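Local coordinates for hypothetical protein (Giardia lamblia, PDB 3I3F) that is of unknown function but belongs to the YjgF-like endoribonuclease L-PSP family, forms a trimer and, in this crystal, holds pentanoic acid in two pockets, at residues F17-K25 with N67-A75; I82-L93 with P116-L125. One frame throughout, in Å; residues are numbered along the deposited sequence. Where two conformers were deposited one is given.

Interaction 1: F17-K25 with N67-A75; sequences FLVCPDVVK and NIRKCLEYA
Tyr74 meets Cys20 because its CG stands anti to the backbone N (chi1 -171°), which carries the ring off the helix and against residues 18-21. There Cys20 CA lies 3.7 Å from the centroid of the Tyr74 ring and 13° off the normal, a CH-pi contact over one face. Leu18 CB sits at the ring's edge, while Pro21 crosses Tyr74 at about a right angle, with Pro21 CD 3.5 Å from Tyr74 CE1. One water joins Tyr74 OH to Val19 N. A turn earlier, Lys70 runs extended beyond CG and, in the conformer given for Asp22, places NZ 2.9 Å from Asp22 OD2, a salt bridge that may not hold in the other. It meets the carboxylate from above its plane, and Asp66 is a second anionic partner of NZ. Val23 packs on the helix between Asn67, Lys70 and Cys71: its CG2 lies 3.6 Å from Lys70 CB, and its CG1 3.8 Å from both Asn67 CB and Cys71 SG. The type I turn Cys20-Val23 presents Asp22 and Val23 to the helix together. The contact fastens the loop after edge strand 16-18 onto the C-terminal half of helix 56-74, where Cys71 and Ala75 pack on strands 32-35 and 38-41.

Interaction 2: I82-L93 with P116-L125; sequences IVSLNIFLSTSL and PCRCCVRAQL. With LEA (pentanoic acid), chain D.
Ile87 CD1 covers one face of the Arg118 guanidinium, 3.2 Å above its plane and offset toward the rim. Arg118 starts with CG anti to the backbone N (chi1 -161°) and bends at chi3 (103°), turning its edge to pentanoic acid. Both carboxylate oxygens are gripped: Arg118 NE bonds to O1 of the acid and Arg118 NH2 to O2, each at 2.8 Å, the first bond nearly straight. Asn102 holds NH2 as well and Tyr105 makes a cation-pi contact, so second-shell residues probably fix the group's orientation. Leu85 runs alongside Arg118, pointing the same way. Further along this face, Cys120 SG touches both Ile87 CG2 and Leu89 CD1, at 3.7 Å each. In the conformer given, Arg122 bends at chi2 (-58°), which folds its chain over Leu89 CB and brings Arg122 NH2 to 3.1 Å from Leu93 O, nearly in the guanidinium plane; Glu98 takes NH1 in a salt bridge. On the other face, Cys119 SG makes a close contact with Asn86 ND2, at 3.3 Å, and this amide donates to Leu85 O from above the carbonyl plane. Asn86 OD1 is hydrogen-bonded by Asn135 of strand 131-139, and Asn135 of a neighbouring subunit also reaches it. Phe88 and Val121 lie side by side, with Phe88 CE1 3.6 Å from Val121 CG2. Backbone hydrogen bonds of the parallel pair, such as Val121 N to Ile87 O (3.2 Å), knit the strands together. These strands and helix 95-108 form a beta-alpha-beta unit: the helix covers the Leu85, Ile87 and Leu89 face, strand 131-139 pairs antiparallel with the far edge of 82-90, and a neighbouring subunit bonds to the backbone of 117-123.

How the interactions relate
Interaction 2 is the more buried, with 17 of its 21 touching residues buried and 1024 Å² covered between the segments; interaction 1 covers 516 Å² and only 5 of its 12 are buried. The first joins a loop to a helix through side chains, with a salt bridge and bridging waters toward solvent, whereas the second is a parallel-strand ladder of backbone hydrogen bonds with a carboxylate site on one face. Their centres are 20 Å apart on opposite sides of the chain's centre. They touch all the same: Leu72 CD1 packs 3.4 Å from Ile82 CG1, where helix 56-74 meets the strand that follows it, and both contacts reach the same mixed sheet.

Interaction 1: F17-K25 with N67-A75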
loop_
_atom_site.group_PDB
_atom_site.type_symbol
_atom_site.label_atom_id
_atom_site.label_comp_id
_atom_site.label_asym_id
_atom_site.label_seq_id
_atom_site.Cartn_x
_atom_site.Cartn_y
_atom_site.Cartn_z
ATOM N N PHE A 17 -9.829 8.617 -14.846
ATOM C CA PHE A 17 -8.809 7.630 -15.181
ATOM C C PHE A 17 -8.162 8.009 -16.504
ATOM O O PHE A 17 -8.853 8.295 -17.484
ATOM C CB PHE A 17 -9.429 6.234 -15.225
ATOM C CG PHE A 17 -10.124 5.860 -13.949
ATOM C CD1 PHE A 17 -9.423 5.249 -12.916
ATOM C CD2 PHE A 17 -11.466 6.161 -13.759
ATOM C CE1 PHE A 17 -10.059 4.925 -11.725
ATOM C CE2 PHE A 17 -12.108 5.838 -12.573
ATOM C CZ PHE A 17 -11.404 5.219 -11.555
ATOM N N LEU A 18 -6.832 8.040 -16.510
ATOM C CA LEU A 18 -6.059 8.523 -17.648
ATOM C C LEU A 18 -5.106 7.444 -18.137
ATOM O O LEU A 18 -4.704 6.561 -17.374
ATOM C CB LEU A 18 -5.244 9.758 -17.248
ATOM C CG LEU A 18 -5.954 11.104 -17.071
ATOM C CD1 LEU A 18 -7.067 11.038 -16.045
ATOM C CD2 LEU A 18 -4.944 12.174 -16.681
ATOM N N VAL A 19 -4.750 7.524 -19.416
ATOM C CA VAL A 19 -3.707 6.685 -19.990
ATOM C C VAL A 19 -2.745 7.567 -20.774
ATOM O O VAL A 19 -3.128 8.183 -21.771
ATOM C CB VAL A 19 -4.280 5.598 -20.924
ATOM C CG1 VAL A 19 -3.154 4.730 -21.486
ATOM C CG2 VAL A 19 -5.292 4.740 -20.185
ATOM N N CYS A 20 -1.504 7.646 -20.304
ATOM C CA CYS A 20 -0.453 8.331 -21.036
ATOM C C CYS A 20 -0.071 7.469 -22.237
ATOM O O CYS A 20 0.353 6.325 -22.062
ATOM C CB CYS A 20 0.764 8.549 -20.141
ATOM S SG CYS A 20 2.158 9.306 -20.988
ATOM N N PRO A 21 -0.222 8.007 -23.461
ATOM C CA PRO A 21 0.055 7.191 -24.645
ATOM C C PRO A 21 1.521 6.774 -24.832
ATOM O O PRO A 21 1.787 5.891 -25.644
ATOM C CB PRO A 21 -0.408 8.081 -25.807
ATOM C CG PRO A 21 -0.392 9.454 -25.282
ATOM C CD PRO A 21 -0.677 9.363 -23.817
ATOM N N ASP A 22 2.444 7.392 -24.088
ATOM C CA ASP A 22 3.871 7.071 -24.198
ATOM C C ASP A 22 4.324 6.080 -23.122
ATOM O O ASP A 22 5.517 5.789 -23.000
ATOM C CB ASP A 22 4.715 8.348 -24.121
ATOM C CG ASP A 22 6.146 8.135 -24.595
ATOM O OD1 ASP A 22 6.374 7.229 -25.424
ATOM O OD2 ASP A 22 7.044 8.871 -24.135
ATOM N N VAL A 23 3.378 5.555 -22.343
ATOM C CA VAL A 23 3.690 4.575 -21.304
ATOM C C VAL A 23 2.820 3.332 -21.482
ATOM O O VAL A 23 1.620 3.435 -21.754
ATOM C CB VAL A 23 3.492 5.164 -19.888
ATOM C CG1 VAL A 23 3.796 4.120 -18.816
ATOM C CG2 VAL A 23 4.371 6.398 -19.699
ATOM N N VAL A 24 3.435 2.161 -21.331
ATOM C CA VAL A 24 2.733 0.887 -21.460
ATOM C C VAL A 24 1.488 0.833 -20.566
ATOM O O VAL A 24 1.499 1.310 -19.427
ATOM C CB VAL A 24 3.670 -0.311 -21.144
ATOM C CG1 VAL A 24 4.119 -0.293 -19.685
ATOM C CG2 VAL A 24 2.995 -1.632 -21.484
ATOM N N LYS A 25 0.419 0.261 -21.112
ATOM C CA LYS A 25 -0.861 0.135 -20.426
ATOM C C LYS A 25 -1.204 -1.350 -20.339
ATOM O O LYS A 25 -1.153 -2.057 -21.345
ATOM C CB LYS A 25 -1.937 0.899 -21.209
ATOM C CG LYS A 25 -3.367 0.734 -20.695
ATOM C CD LYS A 25 -3.539 1.309 -19.304
ATOM C CE LYS A 25 -4.989 1.252 -18.849
ATOM N NZ LYS A 25 -5.467 -0.141 -18.632
ATOM N N ASN A 67 8.641 5.734 -16.691
ATOM C CA ASN A 67 7.192 5.525 -16.795
ATOM C C ASN A 67 6.423 6.356 -15.770
ATOM O O ASN A 67 5.442 7.019 -16.106
ATOM C CB ASN A 67 6.835 4.044 -16.615
ATOM C CG ASN A 67 7.291 3.174 -17.776
ATOM O OD1 ASN A 67 7.670 3.669 -18.839
ATOM N ND2 ASN A 67 7.245 1.863 -17.577
ATOM N N ILE A 68 6.879 6.318 -14.520
ATOM C CA ILE A 68 6.258 7.087 -13.443
ATOM C C ILE A 68 6.317 8.589 -13.726
ATOM O O ILE A 68 5.316 9.288 -13.580
ATOM C CB ILE A 68 6.915 6.776 -12.078
ATOM C CG1 ILE A 68 6.561 5.354 -11.636
ATOM C CG2 ILE A 68 6.463 7.772 -11.017
ATOM C CD1 ILE A 68 7.404 4.834 -10.496
ATOM N N ARG A 69 7.482 9.077 -14.147
ATOM C CA ARG A 69 7.647 10.495 -14.477
ATOM C C ARG A 69 6.672 10.928 -15.574
ATOM O O ARG A 69 5.990 11.943 -15.439
ATOM C CB ARG A 69 9.084 10.785 -14.922
ATOM C CG ARG A 69 9.366 12.263 -15.211
ATOM C CD ARG A 69 10.743 12.480 -15.828
ATOM N NE ARG A 69 10.898 11.786 -17.108
ATOM C CZ ARG A 69 10.397 12.199 -18.274
ATOM N NH1 ARG A 69 9.689 13.322 -18.362
ATOM N NH2 ARG A 69 10.608 11.476 -19.370
ATOM N N LYS A 70 6.614 10.155 -16.655
ATOM C CA LYS A 70 5.739 10.478 -17.782
ATOM C C LYS A 70 4.263 10.459 -17.385
ATOM O O LYS A 70 3.508 11.352 -17.763
ATOM C CB LYS A 70 5.985 9.525 -18.953
ATOM C CG LYS A 70 7.308 9.755 -19.662
ATOM C CD LYS A 70 7.475 8.805 -20.830
ATOM C CE LYS A 70 8.839 8.955 -21.479
ATOM N NZ LYS A 70 9.153 7.811 -22.383
ATOM N N CYS A 71 3.856 9.449 -16.621
ATOM C CA CYS A 71 2.472 9.366 -16.151
ATOM C C CYS A 71 2.101 10.570 -15.290
ATOM O O CYS A 71 1.048 11.178 -15.490
ATOM C CB CYS A 71 2.236 8.079 -15.360
ATOM S SG CYS A 71 2.145 6.594 -16.372
ATOM N N LEU A 72 2.963 10.915 -14.336
ATOM C CA LEU A 72 2.688 12.030 -13.433
ATOM C C LEU A 72 2.619 13.366 -14.173
ATOM O O LEU A 72 1.726 14.169 -13.913
ATOM C CB LEU A 72 3.724 12.095 -12.304
ATOM C CG LEU A 72 3.636 10.954 -11.285
ATOM C CD1 LEU A 72 4.767 11.043 -10.274
ATOM C CD2 LEU A 72 2.290 10.966 -10.577
ATOM N N GLU A 73 3.541 13.600 -15.101
ATOM C CA GLU A 73 3.534 14.849 -15.871
ATOM C C GLU A 73 2.295 14.944 -16.766
ATOM O O GLU A 73 1.702 16.015 -16.904
ATOM C CB GLU A 73 4.832 15.004 -16.667
ATOM C CG GLU A 73 6.024 15.311 -15.759
ATOM C CD GLU A 73 7.351 15.424 -16.488
ATOM O OE1 GLU A 73 7.372 15.349 -17.734
ATOM O OE2 GLU A 73 8.383 15.590 -15.801
ATOM N N TYR A 74 1.893 13.812 -17.336
ATOM C CA TYR A 74 0.666 13.712 -18.126
ATOM C C TYR A 74 -0.567 14.072 -17.287
ATOM O O TYR A 74 -1.524 14.663 -17.797
ATOM C CB TYR A 74 0.549 12.287 -18.676
ATOM C CG TYR A 74 -0.552 12.046 -19.684
ATOM C CD1 TYR A 74 -0.439 12.504 -20.995
ATOM C CD2 TYR A 74 -1.691 11.323 -19.338
ATOM C CE1 TYR A 74 -1.440 12.262 -21.927
ATOM C CE2 TYR A 74 -2.697 11.080 -20.261
ATOM C CZ TYR A 74 -2.567 11.552 -21.553
ATOM O OH TYR A 74 -3.566 11.309 -22.468
ATOM N N ALA A 75 -0.521 13.737 -15.998
ATOM C CA ALA A 75 -1.619 13.999 -15.061
ATOM C C ALA A 75 -1.475 15.326 -14.298
ATOM O O ALA A 75 -2.077 15.493 -13.237
ATOM C CB ALA A 75 -1.734 12.837 -14.072
HETATM O O HOH W 1 -5.783 9.629 -21.136
HETATM O O HOH W 2 7.693 5.202 -21.327
HETATM O O HOH W 3 6.274 2.181 -20.956
#

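Interaction 2: I82-L93 with P116-L125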
loop_
_atom_site.group_PDB
_atom_site.type_symbol
_atom_site.label_atom_id
_atom_site.label_comp_id
_atom_site.label_asym_id
_atom_site.label_seq_id
_atom_site.Cartn_x
_atom_site.Cartn_y
_atom_site.Cartn_z
ATOM N N ILE A 82 5.466 13.774 -5.759
ATOM C CA ILE A 82 5.166 12.488 -5.136
ATOM C C ILE A 82 5.242 12.626 -3.618
ATOM O O ILE A 82 6.219 13.156 -3.085
ATOM C CB ILE A 82 6.137 11.380 -5.594
ATOM C CG1 ILE A 82 5.938 11.075 -7.079
ATOM C CG2 ILE A 82 5.926 10.107 -4.777
ATOM C CD1 ILE A 82 6.995 10.157 -7.653
ATOM N N VAL A 83 4.193 12.156 -2.944
ATOM C CA VAL A 83 4.094 12.165 -1.486
ATOM C C VAL A 83 4.603 10.843 -0.911
ATOM O O VAL A 83 5.328 10.813 0.086
ATOM C CB VAL A 83 2.622 12.347 -1.051
ATOM C CG1 VAL A 83 2.474 12.216 0.460
ATOM C CG2 VAL A 83 2.082 13.688 -1.542
ATOM N N SER A 84 4.205 9.746 -1.551
ATOM C CA SER A 84 4.506 8.408 -1.060
ATOM C C SER A 84 4.580 7.405 -2.209
ATOM O O SER A 84 3.915 7.574 -3.232
ATOM C CB SER A 84 3.426 7.980 -0.062
ATOM O OG SER A 84 3.713 6.717 0.513
ATOM N N LEU A 85 5.410 6.380 -2.035
ATOM C CA LEU A 85 5.460 5.245 -2.957
ATOM C C LEU A 85 5.948 4.005 -2.216
ATOM O O LEU A 85 6.513 4.108 -1.127
ATOM C CB LEU A 85 6.344 5.552 -4.174
ATOM C CG LEU A 85 7.831 5.860 -3.968
ATOM C CD1 LEU A 85 8.627 4.595 -3.697
ATOM C CD2 LEU A 85 8.385 6.575 -5.191
ATOM N N ASN A 86 5.692 2.835 -2.794
ATOM C CA ASN A 86 6.163 1.564 -2.248
ATOM C C ASN A 86 7.013 0.865 -3.295
ATOM O O ASN A 86 6.724 0.949 -4.489
ATOM C CB ASN A 86 5.003 0.620 -1.918
ATOM C CG ASN A 86 4.050 1.150 -0.853
ATOM O OD1 ASN A 86 3.010 0.536 -0.615
ATOM N ND2 ASN A 86 4.391 2.260 -0.209
ATOM N N ILE A 87 8.037 0.149 -2.844
ATOM C CA ILE A 87 8.887 -0.624 -3.738
ATOM C C ILE A 87 8.792 -2.104 -3.391
ATOM O O ILE A 87 8.922 -2.483 -2.226
ATOM C CB ILE A 87 10.356 -0.185 -3.627
ATOM C CG1 ILE A 87 10.505 1.293 -4.002
ATOM C CG2 ILE A 87 11.244 -1.044 -4.526
ATOM C CD1 ILE A 87 11.646 1.967 -3.310
ATOM N N PHE A 88 8.544 -2.925 -4.407
ATOM C CA PHE A 88 8.695 -4.368 -4.295
ATOM C C PHE A 88 9.897 -4.768 -5.137
ATOM O O PHE A 88 9.907 -4.556 -6.349
ATOM C CB PHE A 88 7.447 -5.104 -4.799
ATOM C CG PHE A 88 6.269 -5.031 -3.864
ATOM C CD1 PHE A 88 6.349 -5.556 -2.579
ATOM C CD2 PHE A 88 5.069 -4.468 -4.278
ATOM C CE1 PHE A 88 5.261 -5.500 -1.714
ATOM C CE2 PHE A 88 3.976 -4.411 -3.420
ATOM C CZ PHE A 88 4.074 -4.926 -2.137
ATOM N N LEU A 89 10.921 -5.314 -4.489
ATOM C CA LEU A 89 12.062 -5.885 -5.194
ATOM C C LEU A 89 11.869 -7.392 -5.262
ATOM O O LEU A 89 11.318 -7.991 -4.341
ATOM C CB LEU A 89 13.369 -5.554 -4.472
ATOM C CG LEU A 89 13.756 -4.073 -4.420
ATOM C CD1 LEU A 89 15.030 -3.887 -3.610
ATOM C CD2 LEU A 89 13.920 -3.497 -5.821
ATOM N N SER A 90 12.307 -8.007 -6.353
ATOM C CA SER A 90 12.173 -9.451 -6.491
ATOM C C SER A 90 12.938 -10.165 -5.383
ATOM O O SER A 90 14.034 -9.750 -5.003
ATOM C CB SER A 90 12.692 -9.918 -7.852
ATOM O OG SER A 90 12.647 -11.332 -7.945
ATOM N N THR A 91 12.356 -11.246 -4.870
ATOM C CA THR A 91 13.046 -12.101 -3.907
ATOM C C THR A 91 14.342 -12.672 -4.495
ATOM O O THR A 91 15.255 -13.035 -3.755
ATOM C CB THR A 91 12.143 -13.259 -3.435
ATOM O OG1 THR A 91 11.555 -13.902 -4.571
ATOM C CG2 THR A 91 11.040 -12.738 -2.527
ATOM N N SER A 92 14.420 -12.734 -5.825
ATOM C CA SER A 92 15.601 -13.250 -6.523
ATOM C C SER A 92 16.818 -12.313 -6.525
ATOM O O SER A 92 17.922 -12.749 -6.854
ATOM C CB SER A 92 15.238 -13.594 -7.973
ATOM O OG SER A 92 14.997 -12.423 -8.739
ATOM N N LEU A 93 16.631 -11.040 -6.175
ATOM C CA LEU A 93 17.721 -10.063 -6.262
ATOM C C LEU A 93 18.850 -10.349 -5.275
ATOM O O LEU A 93 18.607 -10.747 -4.134
ATOM C CB LEU A 93 17.213 -8.634 -6.033
ATOM C CG LEU A 93 16.249 -8.019 -7.049
ATOM C CD1 LEU A 93 16.184 -6.513 -6.835
ATOM C CD2 LEU A 93 16.648 -8.331 -8.483
ATOM N N PRO A 116 10.445 11.360 -1.120
ATOM C CA PRO A 116 9.092 11.004 -0.699
ATOM C C PRO A 116 9.057 9.878 0.324
ATOM O O PRO A 116 10.042 9.162 0.506
ATOM C CB PRO A 116 8.424 10.562 -2.005
ATOM C CG PRO A 116 9.541 10.107 -2.870
ATOM C CD PRO A 116 10.701 10.987 -2.524
ATOM N N CYS A 117 7.920 9.731 0.994
ATOM C CA CYS A 117 7.714 8.594 1.878
ATOM C C CYS A 117 7.915 7.312 1.082
ATOM O O CYS A 117 7.479 7.206 -0.067
ATOM C CB CYS A 117 6.316 8.628 2.490
ATOM S SG CYS A 117 6.028 10.056 3.559
ATOM N N ARG A 118 8.601 6.352 1.691
ATOM C CA ARG A 118 8.985 5.133 1.002
ATOM C C ARG A 118 8.967 3.939 1.938
ATOM O O ARG A 118 9.211 4.069 3.136
ATOM C CB ARG A 118 10.395 5.293 0.426
ATOM C CG ARG A 118 10.739 4.308 -0.667
ATOM C CD ARG A 118 12.211 4.389 -1.055
ATOM N NE ARG A 118 12.995 3.285 -0.501
ATOM C CZ ARG A 118 14.158 2.853 -0.992
ATOM N NH1 ARG A 118 14.705 3.422 -2.063
ATOM N NH2 ARG A 118 14.779 1.834 -0.413
ATOM N N CYS A 119 8.648 2.779 1.379
ATOM C CA CYS A 119 8.985 1.507 1.998
ATOM C C CYS A 119 9.489 0.587 0.898
ATOM O O CYS A 119 9.262 0.839 -0.289
ATOM C CB CYS A 119 7.788 0.900 2.736
ATOM S SG CYS A 119 6.400 0.419 1.693
ATOM N N CYS A 120 10.196 -0.463 1.295
ATOM C CA CYS A 120 10.803 -1.381 0.344
ATOM C C CYS A 120 10.921 -2.761 0.968
ATOM O O CYS A 120 11.562 -2.927 2.008
ATOM C CB CYS A 120 12.185 -0.874 -0.075
ATOM S SG CYS A 120 12.973 -1.851 -1.377
ATOM N N VAL A 121 10.281 -3.744 0.344
ATOM C CA VAL A 121 10.367 -5.130 0.792
ATOM C C VAL A 121 10.527 -6.048 -0.409
ATOM O O VAL A 121 10.278 -5.642 -1.547
ATOM C CB VAL A 121 9.111 -5.559 1.583
ATOM C CG1 VAL A 121 8.915 -4.666 2.803
ATOM C CG2 VAL A 121 7.877 -5.536 0.690
ATOM N N ARG A 122 10.948 -7.280 -0.143
ATOM C CA ARG A 122 11.087 -8.302 -1.178
ATOM C C ARG A 122 9.771 -9.047 -1.349
ATOM O O ARG A 122 9.071 -9.309 -0.369
ATOM C CB ARG A 122 12.179 -9.310 -0.814
ATOM C CG ARG A 122 13.552 -8.721 -0.563
ATOM C CD ARG A 122 14.062 -7.945 -1.757
ATOM N NE ARG A 122 15.501 -7.719 -1.681
ATOM C CZ ARG A 122 16.413 -8.552 -2.173
ATOM N NH1 ARG A 122 17.704 -8.270 -2.059
ATOM N NH2 ARG A 122 16.034 -9.666 -2.783
ATOM N N ALA A 123 9.438 -9.389 -2.590
ATOM C CA ALA A 123 8.223 -10.143 -2.888
ATOM C C ALA A 123 8.397 -10.932 -4.178
ATOM O O ALA A 123 9.272 -10.627 -4.990
ATOM C CB ALA A 123 7.029 -9.207 -2.998
ATOM N N GLN A 124 7.565 -11.954 -4.352
ATOM C CA GLN A 124 7.550 -12.731 -5.584
ATOM C C GLN A 124 6.730 -11.976 -6.633
ATOM O O GLN A 124 5.498 -11.928 -6.561
ATOM C CB GLN A 124 6.971 -14.126 -5.328
ATOM C CG GLN A 124 6.941 -15.041 -6.547
ATOM C CD GLN A 124 6.245 -16.363 -6.272
ATOM O OE1 GLN A 124 6.206 -16.838 -5.136
ATOM N NE2 GLN A 124 5.687 -16.963 -7.317
ATOM N N LEU A 125 7.430 -11.379 -7.596
ATOM C CA LEU A 125 6.803 -10.582 -8.647
ATOM C C LEU A 125 6.453 -11.458 -9.840
ATOM O O LEU A 125 6.896 -12.606 -9.931
ATOM C CB LEU A 125 7.744 -9.461 -9.098
ATOM C CG LEU A 125 8.287 -8.560 -7.985
ATOM C CD1 LEU A 125 9.252 -7.527 -8.551
ATOM C CD2 LEU A 125 7.150 -7.884 -7.234
HETATM C C2 LEA D . 13.109 1.624 2.699
HETATM O O2 LEA D . 14.094 1.043 2.193
HETATM C C3 LEA D . 12.966 1.698 4.205
HETATM C C4 LEA D . 13.967 0.797 4.927
HETATM C C5 LEA D . 14.094 1.161 6.405
HETATM C C6 LEA D . 12.745 1.378 7.058
HETATM O O1 LEA D . 12.225 2.162 1.997
HETATM O O HOH W 4 10.132 -12.238 -8.186
#